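Local coordinates for CD160 antigen (Homo sapiens, PDB 6NGG), which acts on immune cells as a receptor for MHC class I molecules and TNFRSF14 (HVEM), delivering stimulatory or inhibitory signals; this is its immunoglobulin V-type domain, at residues L15-T20 with H101-L106; C19-K24 with C87-Q92; G30-L35 with C43-S48. The protein carries 1 engineered substitution. One frame throughout, in Å; residues are numbered along the deposited sequence.

Contact 1 (L15-T20 with H101-L106)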
loop_
_atom_site.group_PDB
_atom_site.type_symbol
_atom_site.label_atom_id
_atom_site.label_comp_id
_atom_site.label_asym_id
_atom_site.label_seq_id
_atom_site.Cartn_x
_atom_site.Cartn_y
_atom_site.Cartn_z
ATOM N N LEU A 15 -8.715 -9.995 -4.598
ATOM C CA LEU A 15 -7.771 -9.804 -3.489
ATOM C C LEU A 15 -7.446 -8.327 -3.374
ATOM O O LEU A 15 -7.086 -7.659 -4.384
ATOM C CB LEU A 15 -6.487 -10.512 -3.801
ATOM C CG LEU A 15 -5.367 -10.411 -2.732
ATOM C CD1 LEU A 15 -5.778 -10.882 -1.390
ATOM C CD2 LEU A 15 -4.175 -11.191 -3.254
ATOM N N ASN A 16 -7.608 -7.788 -2.183
ATOM C CA ASN A 16 -7.264 -6.391 -1.966
ATOM C C ASN A 16 -5.990 -6.253 -1.120
ATOM O O ASN A 16 -5.936 -6.835 -0.018
ATOM C CB ASN A 16 -8.434 -5.722 -1.239
ATOM C CG ASN A 16 -9.755 -5.950 -1.916
ATOM O OD1 ASN A 16 -9.935 -5.582 -3.056
ATOM N ND2 ASN A 16 -10.696 -6.609 -1.195
ATOM N N LEU A 17 -5.011 -5.494 -1.567
ATOM C CA LEU A 17 -3.759 -5.305 -0.826
ATOM C C LEU A 17 -3.836 -3.906 -0.253
ATOM O O LEU A 17 -4.093 -2.937 -0.993
ATOM C CB LEU A 17 -2.547 -5.469 -1.723
ATOM C CG LEU A 17 -2.370 -6.844 -2.386
ATOM C CD1 LEU A 17 -1.089 -6.916 -3.233
ATOM C CD2 LEU A 17 -2.466 -7.995 -1.411
ATOM N N ILE A 18 -3.664 -3.786 1.053
ATOM C CA ILE A 18 -3.949 -2.550 1.799
ATOM C C ILE A 18 -2.709 -2.011 2.546
ATOM O O ILE A 18 -2.092 -2.679 3.362
ATOM C CB ILE A 18 -5.132 -2.754 2.741
ATOM C CG1 ILE A 18 -6.346 -3.395 1.974
ATOM C CG2 ILE A 18 -5.508 -1.476 3.456
ATOM C CD1 ILE A 18 -7.379 -4.075 2.833
ATOM N N CYS A 19 -2.377 -0.767 2.271
ATOM C CA CYS A 19 -1.313 -0.042 2.951
ATOM C C CYS A 19 -1.926 1.116 3.794
ATOM O O CYS A 19 -2.762 1.833 3.270
ATOM C CB CYS A 19 -0.438 0.581 1.936
ATOM S SG CYS A 19 0.360 -0.492 0.720
ATOM N N THR A 20 -1.482 1.267 5.050
ATOM C CA THR A 20 -2.045 2.232 5.991
ATOM C C THR A 20 -0.926 2.963 6.661
ATOM O O THR A 20 -0.034 2.344 7.289
ATOM C CB THR A 20 -2.930 1.570 7.031
ATOM O OG1 THR A 20 -3.809 0.739 6.368
ATOM C CG2 THR A 20 -3.725 2.588 7.808
ATOM N N HIS A 101 6.749 -3.714 5.878
ATOM C CA HIS A 101 7.445 -5.023 5.809
ATOM C C HIS A 101 7.136 -5.670 4.493
ATOM O O HIS A 101 6.102 -5.414 3.919
ATOM C CB HIS A 101 6.957 -5.965 6.912
ATOM C CG HIS A 101 7.366 -5.523 8.266
ATOM N ND1 HIS A 101 6.520 -5.545 9.350
ATOM C CD2 HIS A 101 8.543 -5.030 8.714
ATOM C CE1 HIS A 101 7.164 -5.100 10.415
ATOM N NE2 HIS A 101 8.391 -4.778 10.053
ATOM N N PHE A 102 7.979 -6.576 4.047
ATOM C CA PHE A 102 7.760 -7.241 2.749
ATOM C C PHE A 102 6.731 -8.330 2.942
ATOM O O PHE A 102 6.761 -8.963 3.972
ATOM C CB PHE A 102 9.107 -7.853 2.288
ATOM C CG PHE A 102 10.123 -6.807 1.876
ATOM C CD1 PHE A 102 9.990 -6.153 0.685
ATOM C CD2 PHE A 102 11.200 -6.482 2.684
ATOM C CE1 PHE A 102 10.894 -5.198 0.288
ATOM C CE2 PHE A 102 12.103 -5.485 2.298
ATOM C CZ PHE A 102 11.957 -4.859 1.090
ATOM N N PHE A 103 5.824 -8.563 1.975
ATOM C CA PHE A 103 4.982 -9.736 2.030
ATOM C C PHE A 103 4.861 -10.365 0.681
ATOM O O PHE A 103 5.247 -9.726 -0.321
ATOM C CB PHE A 103 3.597 -9.354 2.621
ATOM C CG PHE A 103 2.855 -8.311 1.840
ATOM C CD1 PHE A 103 3.126 -6.943 2.035
ATOM C CD2 PHE A 103 1.884 -8.676 0.902
ATOM C CE1 PHE A 103 2.398 -5.990 1.331
ATOM C CE2 PHE A 103 1.167 -7.717 0.200
ATOM C CZ PHE A 103 1.428 -6.365 0.437
ATOM N N SER A 104 4.284 -11.561 0.589
ATOM C CA SER A 104 4.282 -12.228 -0.737
ATOM C C SER A 104 2.964 -12.810 -1.029
ATOM O O SER A 104 2.242 -13.270 -0.088
ATOM C CB SER A 104 5.304 -13.398 -0.799
ATOM O OG SER A 104 6.523 -13.032 -0.243
ATOM N N ILE A 105 2.672 -12.796 -2.334
ATOM C CA ILE A 105 1.607 -13.517 -2.937
ATOM C C ILE A 105 2.244 -14.674 -3.720
ATOM O O ILE A 105 3.186 -14.468 -4.526
ATOM C CB ILE A 105 0.797 -12.661 -3.928
ATOM C CG1 ILE A 105 -0.203 -11.785 -3.249
ATOM C CG2 ILE A 105 -0.098 -13.511 -4.812
ATOM C CD1 ILE A 105 0.328 -10.935 -2.187
ATOM N N LEU A 106 1.690 -15.880 -3.535
ATOM C CA LEU A 106 2.165 -16.988 -4.346
ATOM C C LEU A 106 0.995 -17.631 -5.088
ATOM O O LEU A 106 0.011 -18.097 -4.464
ATOM C CB LEU A 106 2.922 -18.010 -3.509
ATOM C CG LEU A 106 3.329 -19.269 -4.313
ATOM C CD1 LEU A 106 4.471 -18.966 -5.289
ATOM C CD2 LEU A 106 3.621 -20.427 -3.368
#

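Contact 2 (C19-K24 with C87-Q92)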
loop_
_atom_site.group_PDB
_atom_site.type_symbol
_atom_site.label_atom_id
_atom_site.label_comp_id
_atom_site.label_asym_id
_atom_site.label_seq_id
_atom_site.Cartn_x
_atom_site.Cartn_y
_atom_site.Cartn_z
ATOM N N CYS A 19 -2.377 -0.767 2.271
ATOM C CA CYS A 19 -1.313 -0.042 2.951
ATOM C C CYS A 19 -1.926 1.116 3.794
ATOM O O CYS A 19 -2.762 1.833 3.270
ATOM C CB CYS A 19 -0.438 0.581 1.936
ATOM S SG CYS A 19 0.360 -0.492 0.720
ATOM N N THR A 20 -1.482 1.267 5.050
ATOM C CA THR A 20 -2.045 2.232 5.991
ATOM C C THR A 20 -0.926 2.963 6.661
ATOM O O THR A 20 -0.034 2.344 7.289
ATOM C CB THR A 20 -2.930 1.570 7.031
ATOM O OG1 THR A 20 -3.809 0.739 6.368
ATOM C CG2 THR A 20 -3.725 2.588 7.808
ATOM N N VAL A 21 -0.868 4.234 6.382
ATOM C CA VAL A 21 0.013 5.137 7.082
ATOM C C VAL A 21 -0.696 5.702 8.295
ATOM O O VAL A 21 -1.761 6.223 8.183
ATOM C CB VAL A 21 0.435 6.326 6.170
ATOM C CG1 VAL A 21 1.326 7.286 6.920
ATOM C CG2 VAL A 21 1.079 5.838 4.888
ATOM N N TRP A 22 -0.036 5.608 9.428
ATOM C CA TRP A 22 -0.494 6.160 10.678
ATOM C C TRP A 22 0.283 7.447 10.954
ATOM O O TRP A 22 1.510 7.545 10.690
ATOM C CB TRP A 22 -0.284 5.181 11.821
ATOM C CG TRP A 22 -1.056 3.899 11.542
ATOM C CD1 TRP A 22 -0.662 2.865 10.764
ATOM C CD2 TRP A 22 -2.361 3.601 11.990
ATOM N NE1 TRP A 22 -1.644 1.907 10.697
ATOM C CE2 TRP A 22 -2.715 2.343 11.433
ATOM C CE3 TRP A 22 -3.337 4.325 12.711
ATOM C CZ2 TRP A 22 -3.999 1.764 11.614
ATOM C CZ3 TRP A 22 -4.606 3.742 12.908
ATOM C CH2 TRP A 22 -4.902 2.450 12.396
ATOM N N HIS A 23 -0.453 8.427 11.431
ATOM C CA HIS A 23 0.066 9.774 11.592
ATOM C C HIS A 23 -0.740 10.528 12.618
ATOM O O HIS A 23 -1.834 10.187 12.900
ATOM C CB HIS A 23 -0.005 10.493 10.252
ATOM C CG HIS A 23 -1.335 10.443 9.558
ATOM N ND1 HIS A 23 -2.400 11.224 9.926
ATOM C CD2 HIS A 23 -1.719 9.793 8.428
ATOM C CE1 HIS A 23 -3.417 11.002 9.103
ATOM N NE2 HIS A 23 -3.000 10.170 8.155
ATOM N N LYS A 24 -0.133 11.517 13.229
ATOM C CA LYS A 24 -0.890 12.507 13.975
ATOM C C LYS A 24 -1.968 13.144 13.173
ATOM O O LYS A 24 -1.820 13.375 11.940
ATOM C CB LYS A 24 0.031 13.643 14.356
ATOM C CG LYS A 24 0.384 13.628 15.776
ATOM C CD LYS A 24 1.593 12.851 16.032
ATOM C CE LYS A 24 2.303 13.554 17.177
ATOM N NZ LYS A 24 3.468 12.718 17.580
ATOM N N CYS A 87 4.615 -1.874 0.785
ATOM C CA CYS A 87 3.962 -0.558 0.957
ATOM C C CYS A 87 5.037 0.468 1.349
ATOM O O CYS A 87 5.820 0.229 2.292
ATOM C CB CYS A 87 2.956 -0.609 2.115
ATOM S SG CYS A 87 1.503 -1.694 1.853
ATOM N N CYS A 88 5.002 1.648 0.710
ATOM C CA CYS A 88 5.888 2.738 1.052
ATOM C C CYS A 88 5.166 4.082 1.082
ATOM O O CYS A 88 4.070 4.245 0.542
ATOM C CB CYS A 88 7.044 2.740 0.026
ATOM S SG CYS A 88 8.096 1.255 0.238
ATOM N N ALA A 89 5.775 5.059 1.725
ATOM C CA ALA A 89 5.258 6.428 1.613
ATOM C C ALA A 89 6.377 7.434 1.704
ATOM O O ALA A 89 7.411 7.172 2.355
ATOM C CB ALA A 89 4.152 6.687 2.629
ATOM N N ARG A 90 6.154 8.591 1.099
ATOM C CA ARG A 90 7.141 9.603 0.980
ATOM C C ARG A 90 6.572 10.981 1.170
ATOM O O ARG A 90 5.588 11.336 0.517
ATOM C CB ARG A 90 7.838 9.513 -0.397
ATOM C CG ARG A 90 8.993 10.503 -0.430
ATOM C CD ARG A 90 9.714 10.591 -1.748
ATOM N NE ARG A 90 8.763 11.056 -2.752
ATOM C CZ ARG A 90 8.787 10.701 -4.033
ATOM N NH1 ARG A 90 9.757 9.887 -4.495
ATOM N NH2 ARG A 90 7.838 11.171 -4.850
ATOM N N SER A 91 7.163 11.779 2.048
ATOM C CA SER A 91 6.737 13.176 2.143
ATOM C C SER A 91 7.553 14.071 1.200
ATOM O O SER A 91 8.793 14.064 1.246
ATOM C CB SER A 91 6.891 13.657 3.568
ATOM O OG SER A 91 8.268 13.858 3.772
ATOM N N GLN A 92 6.880 14.866 0.391
ATOM C CA GLN A 92 7.561 15.764 -0.561
ATOM C C GLN A 92 8.547 16.689 0.145
ATOM O O GLN A 92 9.741 16.605 -0.048
ATOM C CB GLN A 92 6.530 16.573 -1.358
ATOM C CG GLN A 92 7.120 17.478 -2.443
ATOM C CD GLN A 92 7.901 16.712 -3.513
ATOM O OE1 GLN A 92 7.619 15.529 -3.776
ATOM N NE2 GLN A 92 8.885 17.386 -4.144
#

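Contact 3 (G30-L35 with C43-S48). Engineered in segment 30-35: M33 (natural residue Val).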
loop_
_atom_site.group_PDB
_atom_site.type_symbol
_atom_site.label_atom_id
_atom_site.label_comp_id
_atom_site.label_asym_id
_atom_site.label_seq_id
_atom_site.Cartn_x
_atom_site.Cartn_y
_atom_site.Cartn_z
ATOM N N GLY A 30 0.578 15.857 2.735
ATOM C CA GLY A 30 1.862 16.145 2.147
ATOM C C GLY A 30 2.714 14.891 1.966
ATOM O O GLY A 30 3.926 14.992 1.823
ATOM N N PHE A 31 2.107 13.712 1.954
ATOM C CA PHE A 31 2.868 12.482 1.624
ATOM C C PHE A 31 2.116 11.732 0.523
ATOM O O PHE A 31 0.913 11.866 0.391
ATOM C CB PHE A 31 3.143 11.547 2.835
ATOM C CG PHE A 31 1.923 11.105 3.566
ATOM C CD1 PHE A 31 1.152 9.991 3.112
ATOM C CD2 PHE A 31 1.521 11.775 4.705
ATOM C CE1 PHE A 31 0.031 9.592 3.769
ATOM C CE2 PHE A 31 0.360 11.358 5.374
ATOM C CZ PHE A 31 -0.381 10.246 4.910
ATOM N N VAL A 32 2.856 10.967 -0.261
ATOM C CA VAL A 32 2.310 10.013 -1.217
ATOM C C VAL A 32 2.581 8.603 -0.717
ATOM O O VAL A 32 3.647 8.302 -0.188
ATOM C CB VAL A 32 2.888 10.243 -2.637
ATOM C CG1 VAL A 32 4.412 10.095 -2.657
ATOM C CG2 VAL A 32 2.256 9.337 -3.667
ATOM N N MET A 33 1.568 7.756 -0.879
ATOM C CA MET A 33 1.607 6.336 -0.556
ATOM C C MET A 33 1.709 5.581 -1.859
ATOM O O MET A 33 1.149 5.976 -2.861
ATOM C CB MET A 33 0.323 5.892 0.156
ATOM C CG MET A 33 0.058 6.574 1.532
ATOM S SD MET A 33 -1.605 6.138 2.310
ATOM C CE MET A 33 -2.759 7.016 1.288
ATOM N N PHE A 34 2.395 4.456 -1.830
ATOM C CA PHE A 34 2.528 3.606 -3.018
ATOM C C PHE A 34 2.913 2.165 -2.660
ATOM O O PHE A 34 3.379 1.870 -1.619
ATOM C CB PHE A 34 3.504 4.261 -4.033
ATOM C CG PHE A 34 4.861 4.706 -3.435
ATOM C CD1 PHE A 34 4.997 5.926 -2.777
ATOM C CD2 PHE A 34 5.982 3.906 -3.576
ATOM C CE1 PHE A 34 6.192 6.317 -2.242
ATOM C CE2 PHE A 34 7.201 4.297 -3.054
ATOM C CZ PHE A 34 7.290 5.494 -2.351
ATOM N N LEU A 35 2.630 1.274 -3.571
ATOM C CA LEU A 35 2.824 -0.131 -3.358
ATOM C C LEU A 35 3.681 -0.578 -4.505
ATOM O O LEU A 35 3.333 -0.333 -5.672
ATOM C CB LEU A 35 1.435 -0.832 -3.442
ATOM C CG LEU A 35 1.522 -2.392 -3.501
ATOM C CD1 LEU A 35 1.952 -2.944 -2.143
ATOM C CD2 LEU A 35 0.276 -3.018 -3.890
ATOM N N CYS A 43 12.008 1.389 -5.320
ATOM C CA CYS A 43 10.576 1.525 -5.118
ATOM C C CYS A 43 10.306 3.011 -5.017
ATOM O O CYS A 43 10.869 3.678 -4.163
ATOM C CB CYS A 43 10.090 0.825 -3.858
ATOM S SG CYS A 43 8.278 1.036 -3.563
ATOM N N SER A 44 9.448 3.507 -5.883
ATOM C CA SER A 44 9.032 4.899 -5.895
ATOM C C SER A 44 7.641 4.986 -6.450
ATOM O O SER A 44 7.131 4.016 -7.048
ATOM C CB SER A 44 9.971 5.723 -6.779
ATOM O OG SER A 44 9.922 5.249 -8.079
ATOM N N PRO A 45 7.065 6.176 -6.426
ATOM C CA PRO A 45 5.797 6.297 -7.120
ATOM C C PRO A 45 5.890 5.931 -8.622
ATOM O O PRO A 45 5.023 5.233 -9.134
ATOM C CB PRO A 45 5.395 7.760 -6.845
ATOM C CG PRO A 45 5.924 7.963 -5.512
ATOM C CD PRO A 45 7.294 7.336 -5.547
ATOM N N GLU A 46 6.993 6.246 -9.264
ATOM C CA GLU A 46 7.139 5.938 -10.703
ATOM C C GLU A 46 7.269 4.433 -10.990
ATOM O O GLU A 46 6.944 3.982 -12.091
ATOM C CB GLU A 46 8.413 6.605 -11.268
ATOM C CG GLU A 46 8.394 8.123 -11.350
ATOM C CD GLU A 46 8.280 8.847 -9.989
ATOM O OE1 GLU A 46 7.443 9.795 -9.924
ATOM O OE2 GLU A 46 8.995 8.490 -8.995
ATOM N N THR A 47 7.792 3.659 -10.043
ATOM C CA THR A 47 7.874 2.197 -10.230
ATOM C C THR A 47 6.757 1.400 -9.549
ATOM O O THR A 47 6.826 0.165 -9.516
ATOM C CB THR A 47 9.247 1.665 -9.786
ATOM O OG1 THR A 47 9.481 1.973 -8.403
ATOM C CG2 THR A 47 10.357 2.289 -10.612
ATOM N N SER A 48 5.736 2.084 -9.038
ATOM C CA SER A 48 4.700 1.463 -8.210
ATOM C C SER A 48 3.599 0.892 -9.036
ATOM O O SER A 48 3.291 1.417 -10.086
ATOM C CB SER A 48 4.053 2.501 -7.240
ATOM O OG SER A 48 3.261 3.488 -7.944
#

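Contact 1 (L15-T20 with H101-L106)
L17, F103 and I105 bury the most surface here, and CD2 of L17 touches both of the others. CD2 of L17 lies 4.0 Å from CE2 of F103, arriving at the edge of the ring near its plane, so the leucine meets the rim of the aromatic and not its face. The same methyl meets I105 tip to tip, 4.1 Å from that residue's CD1, and therefore sits against both F103 and I105. L17 CD1 also borders F103, 4.2 Å from CE2. The phenylalanine reaches L17 with its CG standing between backbone N and carbonyl carbon (chi1 60°). Nearer the start of the strand, L15 and I105 run past one another in opposite senses, with L15 CD2 4.0 Å from I105 CG1. All four residues are buried, and the contact is purely apolar. The strand axes stay 11.0 Å apart and run nearly antiparallel at 172°, too distant for backbone pairing, so only side chains span the gap. Y85 of strand 83-91 touches both L17 and I105, while L15 packs on Y113 of strand 113-116. Strand 14-22 belongs to the three-stranded sheet and strand 97-107 to the five-stranded one; leucine, isoleucine and phenylalanine side chains meeting between two such facing layers are characteristic of the hydrophobic core of an immunoglobulin beta-sandwich.

Contact 2 (C19-K24 with C87-Q92)
Both cysteines turn SG anti to their own carbonyl carbon and beside their own backbone N (chi1 -58° at C19, -66° at C87), and these matched torsions carry the two sulfurs into the space between the strands. C19 SG and C87 SG join at 2.0 Å in a disulfide whose chi3 of -82° sets the two CB-SG arms nearly at right angles about the S-S bond. The covalent link draws the CB atoms of C19 and C87 to 3.6 Å. Two residues further on, V21 faces A89: CG2 of the valine, anti to its carbonyl carbon, lies 3.9 Å from CB of the alanine. The small methyl of A89 meets a single branch of V21, and the backbones have drawn apart, from 5.7 Å between the CA atoms of C19 and C87 to 7.7 Å between those of V21 and A89. This is the intersheet disulfide characteristic of immunoglobulin domains, here pinning one layer of the sandwich to the other. Strand 14-22 pairs with strands 3-11 and 67-74 in one sheet, and C87 touches I4 and S6 of strand 3-11; strand 83-91 is flanked by strands 31-37 and 97-107 in the other, with F31 and engineered M33 packing on V21.

Contact 3 (G30-L35 with C43-S48)
A ring-face contact, with F34 of strand 31-37 roofed by residues 43-48, attaches a connecting loop to the outer side of the five-stranded sheet of this immunoglobulin beta-sandwich. The loop leads from strand 31-37 to strand 50-52 and is tied back to the former by the C36-C43 disulfide. P45 lies over the ring: its CD sits 3.7 Å from the F34 centroid and 13° off the ring normal, a CH-pi contact over the centre of the face. S44 covers the same face through its backbone, with S44 C 3.5 Å from F34 CD2. C43 comes from another quarter, in a sulfur-aromatic contact at the ring edge, its SG 4.7 Å from the centroid of the F34 ring. With CG between backbone N and carbonyl carbon (chi1 50°), the F34 ring is turned under P45 and S44. V32 adds a flank to the proline, its CG1 3.9 Å from P45 CG. R90 and C88 of strand 83-91 also touch F34, and Q51 of strand 50-52 meets both F34 and P45. S48 packs its CB 3.7 Å from F34 CB, while P45 O accepts two hydrogen bonds from that serine, from S48 N and from S48 OG, the latter at 2.8 Å.

Overall arrangement
Contacts 1 and 2 are both buried between the two sheets and start from strand 14-22, sharing C19 and T20, but they lie on opposite sides of the chain's centre, their centres about 15 Å apart. One crosses the sandwich by apolar packing alone, the other mainly by a covalent bond. Contact 3 is only partly buried: it joins strand 31-37 to the loop that follows it, on the outer side of the five-stranded sheet, and is built mainly on an aromatic face met by proline, with a cysteine sulfur at its edge. Contacts 2 and 3 meet along strands 83-91 and 31-37, where V32 and F34 pair with R90 and C88. L35 reaches inward to C19 and L17, joining contact 3 to the core.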